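Putative glycosyl hydrolase (Bacteroides thetaiotaomicron VPI-5482, PDB 3K11) is of unproven function but probably acts as a hydrolase, perhaps on glycosidic substrates. Local coordinates at residues R239-I242 / L247-H250; W270-A275 / R297-G302; E277-L282 / K342-A347. All coordinates share one frame; numbering follows the deposited sequence. Where two conformers were deposited one is given.

In the fold
The three contacts run from a beta hairpin into the helices of a family 88 glycosyl hydrolase, whose clan is built on a toroid of helical hairpins. Interaction 1 comes first along the chain and lies in the hairpin of strands 241-242 and 247-253, the latter being the middle strand of a small three-stranded antiparallel sheet. Its centre is about 11 Å from that of interaction 2, and the two touch where Y248 meets H299 and A271. Interactions 2 and 3 share helix 265-281, their centres again about 11 Å apart, and their segments alternate along the chain. R297 NH2, on the second helix of interaction 2, probably hydrogen-bonds W344 O of interaction 3. Helix 265-281 thus ties the hairpin to the turn after helix 326-342.

Interaction 1 (R239-I242 / L247-H250); sequences RMFI and LYRH. With EDO (1,2-ethanediol), chain H.
F241 turns the edge of its ring toward the face of Y248, a T-shaped pair with centroids 4.9 Å apart and planes at 65°. With F241 CG anti to the backbone N (chi1 -166°), CD1 lies over the tyrosine face and CB makes a CH-pi contact with the same ring. The two residues form an antiparallel non-hydrogen-bonded pair, which brings their side chains together on one side of the hairpin. I242 and L247 follow as a hydrogen-bonded pair, I242 N donating to L247 O at 2.7 Å, while R249 N reaches M240 O at 2.9 Å. On the side of I242, R249 folds back: I242 CG1 sits over one guanidinium face, 3.8 Å from R249 NH1. NH1 also shares a water with F241 O, NH2 bonds an ethanediol, and NE is held by H259 O. Further out, Y248 meets H299 and F241 meets Y295, both edge-to-face, on helix 289-304. With an alanine at position 248, the F241 edge would probably lose its aromatic face and a gap would open toward the helices. Aromatic packing thus joins the hairpin to the helices, while the arginine, suited by its several N-H groups, ties polar atoms together on the other side.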
loop_
_atom_site.group_PDB
_atom_site.type_symbol
_atom_site.label_atom_id
_atom_site.label_comp_id
_atom_site.label_asym_id
_atom_site.label_seq_id
_atom_site.Cartn_x
_atom_site.Cartn_y
_atom_site.Cartn_z
ATOM N N ARG A 239 0.756 -1.620 -24.556
ATOM C CA ARG A 239 0.553 -0.263 -24.046
ATOM C C ARG A 239 -0.072 -0.173 -22.651
ATOM O O ARG A 239 0.271 0.712 -21.894
ATOM C CB ARG A 239 -0.357 0.478 -24.993
ATOM C CG ARG A 239 0.280 0.627 -26.368
ATOM C CD ARG A 239 -0.719 1.182 -27.269
ATOM N NE ARG A 239 -0.244 1.603 -28.589
ATOM C CZ ARG A 239 -0.528 0.993 -29.746
ATOM N NH1 ARG A 239 -1.148 -0.189 -29.803
ATOM N NH2 ARG A 239 -0.130 1.572 -30.864
HETATM N N MSE A 240 -0.976 -1.088 -22.344
HETATM C CA MSE A 240 -1.827 -0.961 -21.162
HETATM C C MSE A 240 -1.377 -1.805 -19.965
HETATM O O MSE A 240 -1.702 -1.441 -18.806
HETATM C CB MSE A 240 -3.299 -1.186 -21.593
HETATM C CG MSE A 240 -3.761 -0.191 -22.683
HETATM SE SE MSE A 240 -5.626 -0.242 -22.847
HETATM C CE MSE A 240 -5.909 1.111 -21.426
ATOM N N PHE A 241 -0.594 -2.867 -20.200
ATOM C CA PHE A 241 -0.124 -3.738 -19.081
ATOM C C PHE A 241 0.975 -3.001 -18.359
ATOM O O PHE A 241 1.755 -2.317 -19.009
ATOM C CB PHE A 241 0.358 -5.099 -19.560
ATOM C CG PHE A 241 0.517 -6.115 -18.440
ATOM C CD1 PHE A 241 -0.582 -6.544 -17.704
ATOM C CD2 PHE A 241 1.731 -6.675 -18.168
ATOM C CE1 PHE A 241 -0.438 -7.471 -16.700
ATOM C CE2 PHE A 241 1.860 -7.599 -17.123
ATOM C CZ PHE A 241 0.802 -7.982 -16.419
ATOM N N ILE A 242 1.060 -3.187 -17.041
ATOM C CA ILE A 242 2.058 -2.536 -16.186
ATOM C C ILE A 242 2.835 -3.694 -15.521
ATOM O O ILE A 242 2.434 -4.205 -14.469
ATOM C CB ILE A 242 1.444 -1.674 -15.095
ATOM C CG1 ILE A 242 0.495 -0.611 -15.668
ATOM C CG2 ILE A 242 2.563 -0.878 -14.367
ATOM C CD1 ILE A 242 -0.457 -0.014 -14.689
ATOM N N LEU A 247 -0.703 -5.500 -13.483
ATOM C CA LEU A 247 -2.053 -4.969 -13.622
ATOM C C LEU A 247 -2.098 -4.137 -14.899
ATOM O O LEU A 247 -1.058 -3.767 -15.452
ATOM C CB LEU A 247 -2.393 -4.061 -12.405
ATOM C CG LEU A 247 -2.337 -4.644 -11.006
ATOM C CD1 LEU A 247 -2.637 -3.487 -10.000
ATOM C CD2 LEU A 247 -3.321 -5.805 -10.878
ATOM N N TYR A 248 -3.310 -3.830 -15.326
ATOM C CA TYR A 248 -3.549 -2.977 -16.464
ATOM C C TYR A 248 -4.068 -1.619 -16.054
ATOM O O TYR A 248 -4.848 -1.494 -15.106
ATOM C CB TYR A 248 -4.617 -3.589 -17.330
ATOM C CG TYR A 248 -4.172 -4.750 -18.212
ATOM C CD1 TYR A 248 -4.234 -6.052 -17.755
ATOM C CD2 TYR A 248 -3.720 -4.538 -19.508
ATOM C CE1 TYR A 248 -3.889 -7.103 -18.544
ATOM C CE2 TYR A 248 -3.351 -5.600 -20.297
ATOM C CZ TYR A 248 -3.448 -6.873 -19.822
ATOM O OH TYR A 248 -3.085 -7.915 -20.635
ATOM N N ARG A 249 -3.622 -0.597 -16.787
ATOM C CA ARG A 249 -4.245 0.723 -16.677
ATOM C C ARG A 249 -5.627 0.737 -17.382
ATOM O O ARG A 249 -5.816 0.086 -18.400
ATOM C CB ARG A 249 -3.339 1.816 -17.218
ATOM C CG ARG A 249 -2.671 1.554 -18.476
ATOM C CD ARG A 249 -1.875 2.764 -19.014
ATOM N NE ARG A 249 -0.657 3.030 -18.274
ATOM C CZ ARG A 249 0.484 2.356 -18.323
ATOM N NH1 ARG A 249 0.667 1.266 -19.014
ATOM N NH2 ARG A 249 1.476 2.767 -17.592
ATOM N N HIS A 250 -6.573 1.506 -16.864
ATOM C CA HIS A 250 -7.897 1.620 -17.506
ATOM C C HIS A 250 -7.833 2.332 -18.855
ATOM O O HIS A 250 -8.562 1.993 -19.773
ATOM C CB HIS A 250 -8.887 2.361 -16.596
ATOM C CG HIS A 250 -10.286 2.377 -17.108
ATOM N ND1 HIS A 250 -11.204 3.359 -16.761
ATOM C CD2 HIS A 250 -10.927 1.531 -17.944
ATOM C CE1 HIS A 250 -12.359 3.097 -17.360
ATOM N NE2 HIS A 250 -12.222 1.992 -18.086
HETATM C C1 EDO H . 3.202 3.012 -13.749
HETATM O O1 EDO H . 4.083 2.829 -14.875
HETATM C C2 EDO H . 1.839 3.557 -14.162
HETATM O O2 EDO H . 1.864 4.581 -15.169
HETATM O O HOH W 1 3.181 -0.266 -19.121
#

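Interaction 2 (W270-A275 / R297-G302); sequences WALLTA and RAHVRG
The imidazole of H299 points at helix 270-275, and L272 crosses it obliquely, CD1 lying 3.4 Å from H299 ND1. Both side chains hold CG anti to their own backbone N (chi1 -159° in L272, -164° in H299), which carries the leucine branch and the ring into the space between the helices. The ring reaches across to the other backbone, with L272 N at its edge in the ring plane, and its CE1 is 3.9 Å from A271 CB. The small methyl of A271 suits a place where the ring comes so close to the helix. The same L272 CD1 also meets V300 CG2 at 4.0 Å, so one leucine methyl touches two successive residues. The helices run roughly antiparallel, at 143°, with axes 10.4 Å apart, a separation that the imidazole spans. No direct hydrogen bond joins the segments. Instead, a water donates to A271 O and lies 2.9 Å from H299 ND1, while H299 NE2 is bonded to N268 OD1, about one turn before L272 on the first helix. Engaged at both nitrogens, the buried histidine probably pays little for its polarity, and its rotation is probably fixed amid an otherwise apolar interface.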
loop_
_atom_site.group_PDB
_atom_site.type_symbol
_atom_site.label_atom_id
_atom_site.label_comp_id
_atom_site.label_asym_id
_atom_site.label_seq_id
_atom_site.Cartn_x
_atom_site.Cartn_y
_atom_site.Cartn_z
ATOM N N TRP A 270 -12.337 -7.270 -17.099
ATOM C CA TRP A 270 -12.552 -7.449 -18.523
ATOM C C TRP A 270 -11.291 -7.944 -19.250
ATOM O O TRP A 270 -11.381 -8.765 -20.128
ATOM C CB TRP A 270 -13.023 -6.153 -19.158
ATOM C CG TRP A 270 -14.399 -5.683 -18.765
ATOM C CD1 TRP A 270 -14.809 -4.360 -18.646
ATOM C CD2 TRP A 270 -15.545 -6.481 -18.454
ATOM N NE1 TRP A 270 -16.112 -4.329 -18.279
ATOM C CE2 TRP A 270 -16.584 -5.604 -18.144
ATOM C CE3 TRP A 270 -15.791 -7.849 -18.402
ATOM C CZ2 TRP A 270 -17.836 -6.041 -17.782
ATOM C CZ3 TRP A 270 -17.057 -8.285 -18.037
ATOM C CH2 TRP A 270 -18.053 -7.373 -17.716
ATOM N N ALA A 271 -10.112 -7.475 -18.858
ATOM C CA ALA A 271 -8.843 -7.877 -19.482
ATOM C C ALA A 271 -8.530 -9.335 -19.129
ATOM O O ALA A 271 -8.024 -10.101 -19.956
ATOM C CB ALA A 271 -7.688 -6.991 -18.981
ATOM N N LEU A 272 -8.809 -9.722 -17.890
ATOM C CA LEU A 272 -8.581 -11.119 -17.449
ATOM C C LEU A 272 -9.526 -12.061 -18.175
ATOM O O LEU A 272 -9.135 -13.150 -18.630
ATOM C CB LEU A 272 -8.756 -11.213 -15.918
ATOM C CG LEU A 272 -8.085 -12.432 -15.222
ATOM C CD1 LEU A 272 -6.533 -12.451 -15.386
ATOM C CD2 LEU A 272 -8.499 -12.485 -13.747
ATOM N N LEU A 273 -10.774 -11.605 -18.316
ATOM C CA LEU A 273 -11.821 -12.372 -19.011
ATOM C C LEU A 273 -11.523 -12.483 -20.487
ATOM O O LEU A 273 -11.780 -13.533 -21.096
ATOM C CB LEU A 273 -13.209 -11.756 -18.718
ATOM C CG LEU A 273 -14.471 -12.430 -19.243
ATOM C CD1 LEU A 273 -14.514 -13.895 -19.031
ATOM C CD2 LEU A 273 -15.708 -11.761 -18.626
ATOM N N THR A 274 -10.997 -11.422 -21.082
ATOM C CA THR A 274 -10.575 -11.481 -22.493
ATOM C C THR A 274 -9.533 -12.559 -22.727
ATOM O O THR A 274 -9.618 -13.349 -23.676
ATOM C CB THR A 274 -9.976 -10.138 -22.934
ATOM O OG1 THR A 274 -10.990 -9.144 -22.813
ATOM C CG2 THR A 274 -9.532 -10.184 -24.392
ATOM N N ALA A 275 -8.529 -12.613 -21.858
ATOM C CA ALA A 275 -7.517 -13.672 -21.955
ATOM C C ALA A 275 -8.163 -15.051 -21.877
ATOM O O ALA A 275 -7.814 -15.940 -22.641
ATOM C CB ALA A 275 -6.470 -13.476 -20.868
ATOM N N ARG A 297 -0.936 -15.208 -17.236
ATOM C CA ARG A 297 -0.320 -15.603 -15.986
ATOM C C ARG A 297 0.245 -14.452 -15.143
ATOM O O ARG A 297 0.123 -14.473 -13.909
ATOM C CB ARG A 297 0.714 -16.677 -16.243
ATOM C CG ARG A 297 0.083 -18.024 -16.553
ATOM C CD ARG A 297 1.150 -19.025 -16.805
ATOM N NE ARG A 297 0.487 -20.323 -16.978
ATOM C CZ ARG A 297 0.884 -21.276 -17.811
ATOM N NH1 ARG A 297 1.999 -21.130 -18.544
ATOM N NH2 ARG A 297 0.157 -22.389 -17.924
ATOM N N ALA A 298 0.868 -13.455 -15.771
ATOM C CA ALA A 298 1.385 -12.295 -15.059
ATOM C C ALA A 298 0.241 -11.485 -14.445
ATOM O O ALA A 298 0.357 -10.992 -13.327
ATOM C CB ALA A 298 2.226 -11.394 -15.974
ATOM N N HIS A 299 -0.875 -11.372 -15.161
ATOM C CA HIS A 299 -2.037 -10.643 -14.656
ATOM C C HIS A 299 -2.690 -11.370 -13.481
ATOM O O HIS A 299 -3.069 -10.769 -12.475
ATOM C CB HIS A 299 -3.039 -10.438 -15.790
ATOM C CG HIS A 299 -4.076 -9.399 -15.507
ATOM N ND1 HIS A 299 -5.290 -9.379 -16.159
ATOM C CD2 HIS A 299 -4.089 -8.354 -14.637
ATOM C CE1 HIS A 299 -5.994 -8.341 -15.728
ATOM N NE2 HIS A 299 -5.293 -7.700 -14.807
ATOM N N VAL A 300 -2.745 -12.686 -13.579
ATOM C CA VAL A 300 -3.257 -13.499 -12.473
ATOM C C VAL A 300 -2.460 -13.212 -11.188
ATOM O O VAL A 300 -3.044 -12.988 -10.096
ATOM C CB VAL A 300 -3.249 -14.989 -12.789
ATOM C CG1 VAL A 300 -3.388 -15.846 -11.502
ATOM C CG2 VAL A 300 -4.334 -15.357 -13.770
ATOM N N ARG A 301 -1.135 -13.227 -11.299
ATOM C CA ARG A 301 -0.297 -12.992 -10.140
ATOM C C ARG A 301 -0.488 -11.592 -9.537
ATOM O O ARG A 301 -0.462 -11.440 -8.315
ATOM C CB ARG A 301 1.177 -13.253 -10.477
ATOM C CG ARG A 301 1.503 -14.727 -10.658
ATOM C CD ARG A 301 3.010 -14.954 -10.734
ATOM N NE ARG A 301 3.572 -14.511 -11.998
ATOM C CZ ARG A 301 3.638 -15.258 -13.108
ATOM N NH1 ARG A 301 3.153 -16.505 -13.169
ATOM N NH2 ARG A 301 4.152 -14.733 -14.202
ATOM N N GLY A 302 -0.640 -10.578 -10.381
ATOM C CA GLY A 302 -0.819 -9.191 -9.903
ATOM C C GLY A 302 -2.158 -8.964 -9.267
ATOM O O GLY A 302 -2.247 -8.316 -8.247
HETATM O O HOH W 2 -5.479 -10.825 -18.624
#

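Interaction 3 (E277-L282 / K342-A347); sequences ELLDVL and KGWIDA
L279 packs its CB against the far end of the W344 indole, 3.5 Å from CH2, and its CD1 lies over one face of the ring, toward the rim. K342 CB covers the opposite face, so the indole is sandwiched between a leucine of the helix and CB of K342 from its own segment. M293 of helix 289-304 touches both L279 and W344, continuing the apolar patch. A tryptophan suits this place because its long flat ring reaches from the loop to helix 265-281.

That loop begins with a Schellman motif ending helix 326-342. G343 takes positive phi, where a side chain would be jammed against the preceding carbonyl O, and D346 then N-caps helix 347-362.

The charged contact is looser: D280 OD1 and K342 NZ form a long salt bridge of 3.8 Å, and H338 NE2 is bonded to the same OD1. K342 bends at chi2 (-77°) and chi3 (-81°), which turns its amino group toward D280 and the last turn of helix 265-281.

Two waters complete the polar edge. One donates to D280 O and accepts from K342 NZ at 2.9 Å; the other donates to L279 O but receives only a weak bond from K342 NZ, at 3.2 Å.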
loop_
_atom_site.group_PDB
_atom_site.type_symbol
_atom_site.label_atom_id
_atom_site.label_comp_id
_atom_site.label_asym_id
_atom_site.label_seq_id
_atom_site.Cartn_x
_atom_site.Cartn_y
_atom_site.Cartn_z
ATOM N N GLU A 277 -11.370 -15.835 -22.668
ATOM C CA GLU A 277 -12.131 -16.057 -23.885
ATOM C C GLU A 277 -11.253 -16.414 -25.085
ATOM O O GLU A 277 -11.609 -17.275 -25.915
ATOM C CB GLU A 277 -12.962 -14.838 -24.200
ATOM C CG GLU A 277 -14.105 -14.549 -23.206
ATOM C CD GLU A 277 -15.280 -15.458 -23.372
ATOM O OE1 GLU A 277 -15.289 -16.517 -22.731
ATOM O OE2 GLU A 277 -16.242 -15.059 -24.059
ATOM N N LEU A 278 -10.115 -15.740 -25.194
ATOM C CA LEU A 278 -9.151 -15.977 -26.274
ATOM C C LEU A 278 -8.452 -17.311 -26.115
ATOM O O LEU A 278 -8.354 -18.078 -27.064
ATOM C CB LEU A 278 -8.142 -14.821 -26.335
ATOM C CG LEU A 278 -7.073 -14.858 -27.417
ATOM C CD1 LEU A 278 -7.703 -15.033 -28.777
ATOM C CD2 LEU A 278 -6.174 -13.591 -27.355
ATOM N N LEU A 279 -7.999 -17.610 -24.901
ATOM C CA LEU A 279 -7.369 -18.895 -24.645
ATOM C C LEU A 279 -8.327 -20.115 -24.774
ATOM O O LEU A 279 -7.894 -21.258 -25.043
ATOM C CB LEU A 279 -6.602 -18.858 -23.321
ATOM C CG LEU A 279 -5.357 -18.005 -23.290
ATOM C CD1 LEU A 279 -4.963 -17.785 -21.866
ATOM C CD2 LEU A 279 -4.199 -18.595 -24.133
ATOM N N ASP A 280 -9.637 -19.875 -24.622
ATOM C CA ASP A 280 -10.622 -20.910 -24.914
ATOM C C ASP A 280 -10.652 -21.253 -26.388
ATOM O O ASP A 280 -11.052 -22.341 -26.760
ATOM C CB ASP A 280 -12.024 -20.435 -24.518
ATOM C CG ASP A 280 -12.284 -20.503 -23.007
ATOM O OD1 ASP A 280 -11.522 -21.172 -22.251
ATOM O OD2 ASP A 280 -13.318 -19.897 -22.577
ATOM N N VAL A 281 -10.265 -20.320 -27.250
ATOM C CA VAL A 281 -10.397 -20.519 -28.716
ATOM C C VAL A 281 -9.079 -20.925 -29.382
ATOM O O VAL A 281 -9.051 -21.764 -30.285
ATOM C CB VAL A 281 -10.932 -19.238 -29.362
ATOM C CG1 VAL A 281 -10.960 -19.350 -30.857
ATOM C CG2 VAL A 281 -12.362 -18.901 -28.848
ATOM N N LEU A 282 -7.967 -20.325 -28.964
ATOM C CA LEU A 282 -6.698 -20.585 -29.626
ATOM C C LEU A 282 -6.317 -22.050 -29.567
ATOM O O LEU A 282 -6.344 -22.639 -28.494
ATOM C CB LEU A 282 -5.523 -19.832 -28.971
ATOM C CG LEU A 282 -5.506 -18.308 -29.075
ATOM C CD1 LEU A 282 -4.254 -17.756 -28.394
ATOM C CD2 LEU A 282 -5.635 -17.830 -30.584
ATOM N N LYS A 342 -9.145 -25.403 -16.519
ATOM C CA LYS A 342 -8.458 -25.596 -17.812
ATOM C C LYS A 342 -7.035 -26.068 -17.709
ATOM O O LYS A 342 -6.449 -26.413 -18.709
ATOM C CB LYS A 342 -8.490 -24.301 -18.653
ATOM C CG LYS A 342 -9.861 -23.881 -19.053
ATOM C CD LYS A 342 -10.457 -24.715 -20.221
ATOM C CE LYS A 342 -9.966 -24.277 -21.555
ATOM N NZ LYS A 342 -10.818 -24.868 -22.628
ATOM N N GLY A 343 -6.469 -26.094 -16.518
ATOM C CA GLY A 343 -5.087 -26.489 -16.314
ATOM C C GLY A 343 -4.097 -25.371 -16.561
ATOM O O GLY A 343 -2.920 -25.653 -16.707
ATOM N N TRP A 344 -4.552 -24.115 -16.629
ATOM C CA TRP A 344 -3.664 -22.975 -16.895
ATOM C C TRP A 344 -2.930 -22.453 -15.666
ATOM O O TRP A 344 -1.807 -21.963 -15.776
ATOM C CB TRP A 344 -4.438 -21.817 -17.499
ATOM C CG TRP A 344 -5.168 -22.148 -18.737
ATOM C CD1 TRP A 344 -4.922 -23.129 -19.619
ATOM C CD2 TRP A 344 -6.266 -21.397 -19.269
ATOM N NE1 TRP A 344 -5.822 -23.066 -20.662
ATOM C CE2 TRP A 344 -6.663 -22.010 -20.450
ATOM C CE3 TRP A 344 -6.959 -20.277 -18.828
ATOM C CZ2 TRP A 344 -7.703 -21.527 -21.210
ATOM C CZ3 TRP A 344 -8.017 -19.795 -19.572
ATOM C CH2 TRP A 344 -8.395 -20.436 -20.739
ATOM N N ILE A 345 -3.553 -22.567 -14.498
ATOM C CA ILE A 345 -2.949 -22.147 -13.232
ATOM C C ILE A 345 -3.173 -23.203 -12.170
ATOM O O ILE A 345 -3.972 -24.121 -12.299
ATOM C CB ILE A 345 -3.464 -20.711 -12.793
ATOM C CG1 ILE A 345 -4.915 -20.760 -12.263
ATOM C CG2 ILE A 345 -3.241 -19.659 -13.907
ATOM C CD1 ILE A 345 -5.520 -19.387 -11.831
ATOM N N ASP A 346 -2.381 -23.096 -11.118
ATOM C CA ASP A 346 -2.299 -24.091 -10.087
ATOM C C ASP A 346 -3.460 -24.104 -9.115
ATOM O O ASP A 346 -3.860 -23.072 -8.559
ATOM C CB ASP A 346 -1.003 -23.835 -9.320
ATOM C CG ASP A 346 -0.636 -24.948 -8.409
ATOM O OD1 ASP A 346 -0.130 -26.015 -8.890
ATOM O OD2 ASP A 346 -0.840 -24.736 -7.198
ATOM N N ALA A 347 -4.002 -25.294 -8.878
ATOM C CA ALA A 347 -5.170 -25.434 -7.998
ATOM C C ALA A 347 -4.838 -25.168 -6.532
ATOM O O ALA A 347 -5.659 -24.602 -5.815
ATOM C CB ALA A 347 -5.808 -26.818 -8.176
HETATM O O HOH W 3 -8.419 -23.961 -24.465
HETATM O O HOH W 4 -11.986 -24.267 -25.158
#